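Long-range contacts in metallo-beta-lactamase FIM-1 (Pseudomonas aeruginosa, PDB 6V3Q), which probably hydrolyses beta-lactam antibiotics to substituted beta-amino acids with the help of zinc, and so belongs to the machinery of antibiotic resistance: residues F46-D51 with S131-L136; G97-A102 with A118-I123; Y101-S106 with D148-G153. One frame throughout, in Å; residues are numbered along the deposited sequence.

Contact 1 of 3, residues F46-D51 with S131-L136; sequences FSILVD and SVLHPL
I48, halfway along strand 46-50, reaches across to L133, P135 and L136 in a loop that has no backbone hydrogen bond to the strand. Its CB points at the loop and stands back from it, 4.5 Å from L136 CD1, and the two branches beyond do the touching. The methyl branch CG2 lies anti to the backbone N (chi1 of the residue -58°) and rests against both leucine ends at once: it meets L136 CD1 at 3.7 Å and L133 CD1 at 3.9 Å. CG1 serves as a spacer, and the extended second torsion (161°) carries the tip, CD1, on to the loop backbone. There I48 CD1 rests on L133 O at 3.7 Å and, more loosely, on the ring carbon P135 CD at 4.5 Å.

The carbonyl under that methyl is already used inside the loop, where L136 N bonds to L133 O at 2.9 Å. A type I turn from S131 to H134 and the cis peptide before P135 bend the chain so tightly that L133 and L136 both aim at the strand. L136 runs past I48 and V50 in the opposite sense to theirs, and its CD1 is shared by the two: V50 CG2 lies 3.8 Å from L136 CD1. The side chains that meet are all aliphatic, and no hydrogen bond crosses the contact. Other side chains widen it, with W76 against both I48 and L133 and V41 against L136.

Strand 46-50 belongs to the seven-stranded sheet, whereas loop 131-136 joins two strands of the five-stranded one. Their apolar contact closes where the two sheets face each other, part of the interface of the alpha-beta/beta-alpha sandwich of the metallo-beta-lactamase superfamily.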
# COMPACT_ATOMS: atom_id res chain seq x y z
N PHE A 46 27.21 -14.73 -15.39
CA PHE A 46 25.84 -14.29 -15.63
C PHE A 46 24.98 -14.53 -14.40
O PHE A 46 25.52 -14.87 -13.33
CB PHE A 46 25.27 -15.01 -16.86
CG PHE A 46 26.13 -14.88 -18.08
CD1 PHE A 46 26.10 -13.73 -18.85
CD2 PHE A 46 26.99 -15.90 -18.45
CE1 PHE A 46 26.90 -13.61 -19.97
CE2 PHE A 46 27.79 -15.79 -19.56
CZ PHE A 46 27.75 -14.64 -20.33
N SER A 47 23.67 -14.37 -14.50
CA SER A 47 22.82 -14.45 -13.33
C SER A 47 21.45 -15.00 -13.70
O SER A 47 21.00 -14.90 -14.85
CB SER A 47 22.69 -13.09 -12.64
OG SER A 47 22.22 -12.10 -13.55
N ILE A 48 20.78 -15.57 -12.70
CA ILE A 48 19.45 -16.17 -12.86
C ILE A 48 18.44 -15.28 -12.15
O ILE A 48 18.69 -14.84 -11.01
CB ILE A 48 19.41 -17.60 -12.30
CG1 ILE A 48 20.46 -18.47 -13.00
CG2 ILE A 48 18.02 -18.20 -12.46
CD1 ILE A 48 20.81 -19.73 -12.25
N LEU A 49 17.32 -15.01 -12.81
CA LEU A 49 16.27 -14.17 -12.25
C LEU A 49 15.13 -15.06 -11.77
O LEU A 49 14.61 -15.89 -12.52
CB LEU A 49 15.76 -13.16 -13.28
CG LEU A 49 14.57 -12.30 -12.84
CD1 LEU A 49 14.95 -11.41 -11.67
CD2 LEU A 49 14.03 -11.47 -13.99
N VAL A 50 14.74 -14.88 -10.51
CA VAL A 50 13.56 -15.53 -9.96
C VAL A 50 12.49 -14.46 -9.84
O VAL A 50 12.63 -13.52 -9.04
CB VAL A 50 13.85 -16.20 -8.62
CG1 VAL A 50 12.61 -16.90 -8.09
CG2 VAL A 50 15.00 -17.18 -8.76
N ASP A 51 11.44 -14.58 -10.66
CA ASP A 51 10.30 -13.66 -10.66
C ASP A 51 10.63 -12.28 -11.21
O ASP A 51 11.71 -11.73 -10.95
CB ASP A 51 9.70 -13.54 -9.26
CG ASP A 51 8.95 -14.78 -8.84
OD1 ASP A 51 8.52 -15.54 -9.73
OD2 ASP A 51 8.77 -14.98 -7.63
N SER A 131 16.88 -29.55 -11.48
CA SER A 131 18.11 -28.77 -11.38
C SER A 131 18.45 -28.07 -12.69
O SER A 131 19.63 -27.79 -12.94
CB SER A 131 19.27 -29.67 -10.94
OG SER A 131 19.14 -30.03 -9.58
N VAL A 132 17.45 -27.76 -13.51
CA VAL A 132 17.69 -27.13 -14.81
C VAL A 132 18.37 -25.78 -14.64
O VAL A 132 19.08 -25.31 -15.55
CB VAL A 132 16.36 -27.01 -15.59
CG1 VAL A 132 15.39 -26.10 -14.85
CG2 VAL A 132 16.61 -26.51 -17.00
N LEU A 133 18.19 -25.14 -13.49
CA LEU A 133 18.81 -23.85 -13.18
C LEU A 133 19.72 -23.96 -11.97
O LEU A 133 19.72 -23.10 -11.09
CB LEU A 133 17.74 -22.78 -12.96
CG LEU A 133 16.97 -22.36 -14.21
CD1 LEU A 133 15.98 -21.25 -13.87
CD2 LEU A 133 17.93 -21.91 -15.29
N HIS A 134 20.51 -25.03 -11.92
CA HIS A 134 21.45 -25.23 -10.82
C HIS A 134 22.35 -24.00 -10.70
O HIS A 134 22.81 -23.46 -11.71
CB HIS A 134 22.29 -26.49 -11.07
CG HIS A 134 23.07 -26.94 -9.88
ND1 HIS A 134 24.37 -26.53 -9.63
CD2 HIS A 134 22.74 -27.77 -8.86
CE1 HIS A 134 24.80 -27.08 -8.52
NE2 HIS A 134 23.84 -27.84 -8.03
N PRO A 135 22.65 -23.53 -9.47
CA PRO A 135 22.42 -24.19 -8.18
C PRO A 135 21.02 -24.06 -7.58
O PRO A 135 20.82 -24.55 -6.48
CB PRO A 135 23.44 -23.51 -7.27
CG PRO A 135 23.72 -22.17 -7.90
CD PRO A 135 23.12 -22.15 -9.29
N LEU A 136 20.08 -23.42 -8.28
CA LEU A 136 18.71 -23.41 -7.79
C LEU A 136 18.14 -24.83 -7.83
O LEU A 136 18.40 -25.59 -8.77
CB LEU A 136 17.82 -22.48 -8.63
CG LEU A 136 18.17 -21.05 -9.02
CD1 LEU A 136 16.96 -20.36 -9.65
CD2 LEU A 136 18.69 -20.22 -7.86

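Contact 2 of 3, residues G97-A102 with A118-I123; sequences GIVTYA and AEHDLI
Y101 and H120 stand beside each other on one face of the sheet where strands 99-102 and 120-121 run parallel. Their rings meet obliquely, planes at 32° and centroids 5.3 Å apart. The close touch is made by H120 CB, 3.7 Å from Y101 CD1, while H120 ND1 lies over one face of the tyrosine, toward its rim. The histidine turns an edge to T100 O and meets V99 CG1 obliquely. L122 crosses Y101 at about a right angle, bringing its CD2 to 3.6 Å from Y101 CB. On the other face of the sheet the methyls of A102 and A118 abut, CB to CB at 3.6 Å.

Three backbone bonds set this register: H120 N to T100 O, A102 N to H120 O, and L122 N to A102 O. L122 N reaches A102 O at 2.9 Å from above the carbonyl plane. T100 adds a side-chain bond. Its OG1 sits between the backbone N and the carbonyl carbon (chi1 62°), turned to accept from E119 N at 2.8 Å. The same hydroxyl donates to a water that also takes T100 N and donates to I98 O and E119 OE1, though some of these distances are short.

N107, on the intervening helix 104-108, grips D121 OD1 and A118 N, tying together the beta-alpha-beta unit. H120 ND1 is buried with no partner in the model. Backbone bonds and the T100 hydroxyl, which takes E119 N, thus hold the register, the water joins I98 O and T100 N, and the side chains pack on each face.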
# COMPACT_ATOMS: atom_id res chain seq x y z
N GLY A 97 15.99 -11.75 -25.07
CA GLY A 97 16.60 -13.04 -25.33
C GLY A 97 16.84 -13.89 -24.10
O GLY A 97 17.62 -14.85 -24.18
N ILE A 98 16.21 -13.57 -22.97
CA ILE A 98 16.38 -14.37 -21.77
C ILE A 98 15.68 -15.71 -21.96
O ILE A 98 14.59 -15.78 -22.56
CB ILE A 98 15.84 -13.63 -20.54
CG1 ILE A 98 16.25 -12.16 -20.57
CG2 ILE A 98 16.33 -14.28 -19.26
CD1 ILE A 98 17.73 -11.94 -20.53
N VAL A 99 16.30 -16.78 -21.47
CA VAL A 99 15.66 -18.10 -21.47
C VAL A 99 14.75 -18.17 -20.25
O VAL A 99 15.21 -18.07 -19.11
CB VAL A 99 16.71 -19.22 -21.45
CG1 VAL A 99 16.05 -20.56 -21.73
CG2 VAL A 99 17.82 -18.94 -22.46
N THR A 100 13.45 -18.34 -20.50
CA THR A 100 12.45 -18.25 -19.45
C THR A 100 11.80 -19.61 -19.21
O THR A 100 11.51 -20.35 -20.15
CB THR A 100 11.38 -17.21 -19.80
OG1 THR A 100 10.69 -17.62 -20.99
CG2 THR A 100 12.01 -15.85 -20.03
N TYR A 101 11.57 -19.92 -17.93
CA TYR A 101 10.95 -21.17 -17.53
C TYR A 101 9.78 -20.89 -16.59
O TYR A 101 9.78 -19.91 -15.84
CB TYR A 101 11.94 -22.10 -16.80
CG TYR A 101 13.10 -22.59 -17.64
CD1 TYR A 101 13.08 -23.85 -18.21
CD2 TYR A 101 14.22 -21.80 -17.85
CE1 TYR A 101 14.14 -24.31 -18.97
CE2 TYR A 101 15.28 -22.24 -18.61
CZ TYR A 101 15.24 -23.51 -19.16
OH TYR A 101 16.30 -23.96 -19.92
N ALA A 102 8.79 -21.77 -16.64
CA ALA A 102 7.69 -21.75 -15.67
C ALA A 102 7.05 -23.13 -15.66
O ALA A 102 7.25 -23.94 -16.57
CB ALA A 102 6.66 -20.67 -16.00
N ALA A 118 5.86 -18.06 -20.20
CA ALA A 118 7.27 -18.39 -20.34
C ALA A 118 7.48 -19.25 -21.58
O ALA A 118 6.55 -19.86 -22.12
CB ALA A 118 7.79 -19.11 -19.10
N GLU A 119 8.73 -19.30 -22.04
CA GLU A 119 9.03 -19.99 -23.29
C GLU A 119 9.12 -21.50 -23.11
O GLU A 119 8.74 -22.25 -24.01
CB GLU A 119 10.34 -19.46 -23.88
CG GLU A 119 10.67 -19.99 -25.26
CD GLU A 119 12.01 -19.50 -25.76
OE1 GLU A 119 12.73 -18.85 -24.97
OE2 GLU A 119 12.33 -19.75 -26.94
N HIS A 120 9.59 -21.97 -21.96
CA HIS A 120 9.79 -23.39 -21.71
C HIS A 120 8.97 -23.84 -20.51
O HIS A 120 8.86 -23.12 -19.51
CB HIS A 120 11.27 -23.71 -21.47
CG HIS A 120 12.15 -23.46 -22.65
ND1 HIS A 120 13.04 -22.41 -22.71
CD2 HIS A 120 12.28 -24.12 -23.82
CE1 HIS A 120 13.68 -22.43 -23.86
NE2 HIS A 120 13.24 -23.46 -24.56
N ASP A 121 8.40 -25.04 -20.62
CA ASP A 121 7.78 -25.70 -19.47
C ASP A 121 8.85 -26.42 -18.67
O ASP A 121 9.70 -27.12 -19.23
CB ASP A 121 6.71 -26.69 -19.93
CG ASP A 121 5.56 -26.01 -20.63
OD1 ASP A 121 5.55 -24.77 -20.70
OD2 ASP A 121 4.66 -26.73 -21.12
N LEU A 122 8.81 -26.25 -17.35
CA LEU A 122 9.71 -27.00 -16.49
C LEU A 122 9.34 -28.48 -16.52
O LEU A 122 8.17 -28.86 -16.64
CB LEU A 122 9.64 -26.47 -15.06
CG LEU A 122 10.24 -25.08 -14.81
CD1 LEU A 122 9.79 -24.52 -13.48
CD2 LEU A 122 11.76 -25.15 -14.87
N ILE A 123 10.36 -29.33 -16.44
CA ILE A 123 10.18 -30.78 -16.44
C ILE A 123 10.67 -31.30 -15.09
O ILE A 123 11.87 -31.33 -14.82
CB ILE A 123 10.93 -31.46 -17.60
CG1 ILE A 123 10.42 -30.93 -18.94
CG2 ILE A 123 10.77 -32.97 -17.52
CD1 ILE A 123 10.88 -31.73 -20.14
O HOH W 1 12.68 -17.45 -22.84

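Contact 3 of 3, residues Y101-S106 with D148-G153; sequences YAAADS and DNIVVG
D105 and D148 bring their CA atoms to 5.5 Å where the first turn of helix 104-108 passes the chain leading into strand 151-154, with no backbone bond between the two. D148 carries the contact. With CG lodged between its backbone N and carbonyl carbon (chi1 59°), its carboxylate turns to S106. S106 OG donates to D148 OD2 in a bond modelled very short, at 2.4 Å, a value that is doubtful. D105 crosses D148 at about a right angle, the carboxylate planes 80° apart, and lays its OD2 3.6 Å from D148 CB instead of meeting the other acid group. A103, at the N-cap position, adds an apolar touch, its CB 4.1 Å from I150 CG2.

Both acids are well partnered. D105 forms salt bridges with R147 and R108, which would offset the like charge nearby. D148 OD2 also receives A82 N, and its OD1 pairs with T146 OG1. D148 thus joins the A82 backbone N and the T146 hydroxyl, both next to zinc ligands in sequence, and packs on the ligand H81 itself; the S106 bond, if real at about this length, would restrain the carboxylate further.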
# COMPACT_ATOMS: atom_id res chain seq x y z
N TYR A 101 11.57 -19.92 -17.93
CA TYR A 101 10.95 -21.17 -17.53
C TYR A 101 9.78 -20.89 -16.59
O TYR A 101 9.78 -19.91 -15.84
CB TYR A 101 11.94 -22.10 -16.80
CG TYR A 101 13.10 -22.59 -17.64
CD1 TYR A 101 13.08 -23.85 -18.21
CD2 TYR A 101 14.22 -21.80 -17.85
CE1 TYR A 101 14.14 -24.31 -18.97
CE2 TYR A 101 15.28 -22.24 -18.61
CZ TYR A 101 15.24 -23.51 -19.16
OH TYR A 101 16.30 -23.96 -19.92
N ALA A 102 8.79 -21.77 -16.64
CA ALA A 102 7.69 -21.75 -15.67
C ALA A 102 7.05 -23.13 -15.66
O ALA A 102 7.25 -23.94 -16.57
CB ALA A 102 6.66 -20.67 -16.00
N ALA A 103 6.27 -23.39 -14.61
CA ALA A 103 5.50 -24.62 -14.54
C ALA A 103 4.54 -24.69 -15.72
O ALA A 103 4.04 -23.67 -16.19
CB ALA A 103 4.73 -24.69 -13.22
N ALA A 104 4.30 -25.92 -16.20
CA ALA A 104 3.41 -26.09 -17.35
C ALA A 104 2.05 -25.46 -17.08
O ALA A 104 1.47 -24.82 -17.96
CB ALA A 104 3.27 -27.57 -17.69
N ASP A 105 1.55 -25.62 -15.86
CA ASP A 105 0.27 -25.01 -15.50
C ASP A 105 0.35 -23.49 -15.50
O ASP A 105 -0.62 -22.82 -15.86
CB ASP A 105 -0.17 -25.52 -14.13
CG ASP A 105 -1.65 -25.33 -13.90
OD1 ASP A 105 -2.38 -25.11 -14.89
OD2 ASP A 105 -2.09 -25.41 -12.73
N SER A 106 1.50 -22.93 -15.10
CA SER A 106 1.64 -21.48 -15.11
C SER A 106 1.63 -20.92 -16.52
O SER A 106 1.10 -19.83 -16.77
CB SER A 106 2.92 -21.07 -14.38
OG SER A 106 2.86 -21.40 -13.00
N ASP A 148 -0.80 -23.56 -9.36
CA ASP A 148 0.43 -23.74 -10.12
C ASP A 148 1.68 -23.28 -9.40
O ASP A 148 2.77 -23.34 -9.98
CB ASP A 148 0.33 -23.01 -11.46
CG ASP A 148 0.08 -21.52 -11.28
OD1 ASP A 148 -0.87 -21.16 -10.56
OD2 ASP A 148 0.84 -20.71 -11.84
N ASN A 149 1.57 -22.81 -8.15
CA ASN A 149 2.72 -22.20 -7.50
C ASN A 149 3.84 -23.22 -7.28
O ASN A 149 3.60 -24.38 -6.93
CB ASN A 149 2.33 -21.56 -6.16
CG ASN A 149 1.58 -22.51 -5.23
OD1 ASN A 149 0.90 -22.06 -4.31
ND2 ASN A 149 1.71 -23.81 -5.44
N ILE A 150 5.08 -22.77 -7.50
CA ILE A 150 6.27 -23.55 -7.24
C ILE A 150 7.20 -22.69 -6.38
O ILE A 150 7.02 -21.48 -6.25
CB ILE A 150 6.98 -24.00 -8.53
CG1 ILE A 150 7.41 -22.78 -9.35
CG2 ILE A 150 6.07 -24.90 -9.36
CD1 ILE A 150 8.20 -23.12 -10.59
N VAL A 151 8.22 -23.34 -5.80
CA VAL A 151 9.19 -22.65 -4.97
C VAL A 151 10.59 -22.90 -5.52
O VAL A 151 10.83 -23.82 -6.30
CB VAL A 151 9.11 -23.07 -3.49
CG1 VAL A 151 7.68 -22.90 -2.97
CG2 VAL A 151 9.58 -24.51 -3.32
N VAL A 152 11.53 -22.06 -5.09
CA VAL A 152 12.93 -22.17 -5.47
C VAL A 152 13.76 -22.22 -4.19
O VAL A 152 13.61 -21.36 -3.32
CB VAL A 152 13.39 -21.00 -6.36
CG1 VAL A 152 14.90 -21.03 -6.57
CG2 VAL A 152 12.66 -21.04 -7.70
N GLY A 153 14.63 -23.21 -4.09
CA GLY A 153 15.53 -23.36 -2.96
C GLY A 153 16.97 -23.19 -3.38
O GLY A 153 17.34 -23.50 -4.51

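In the fold
The three contacts have centres 10 to 13 Å apart. Contact 2 lies within the seven-stranded sheet, at its 120-121 edge, while contacts 1 and 3 join that sheet, or the helix after it, to loops of the second half of the chain. Contacts 2 and 3 share Y101 and A102 of strand 99-102. Along the chain, contact 2 is nested inside the loop closed by contact 1, whereas contacts 1 and 3 alternate. They touch directly: V132 packs on Y101 and L122, L136 on V152, and L122 on I150. Contact 3 joins helix 104-108, which follows strand 99-102, to the chain entering strand 151-154, with the D148 side chain about 3 Å from that of the zinc ligand H81.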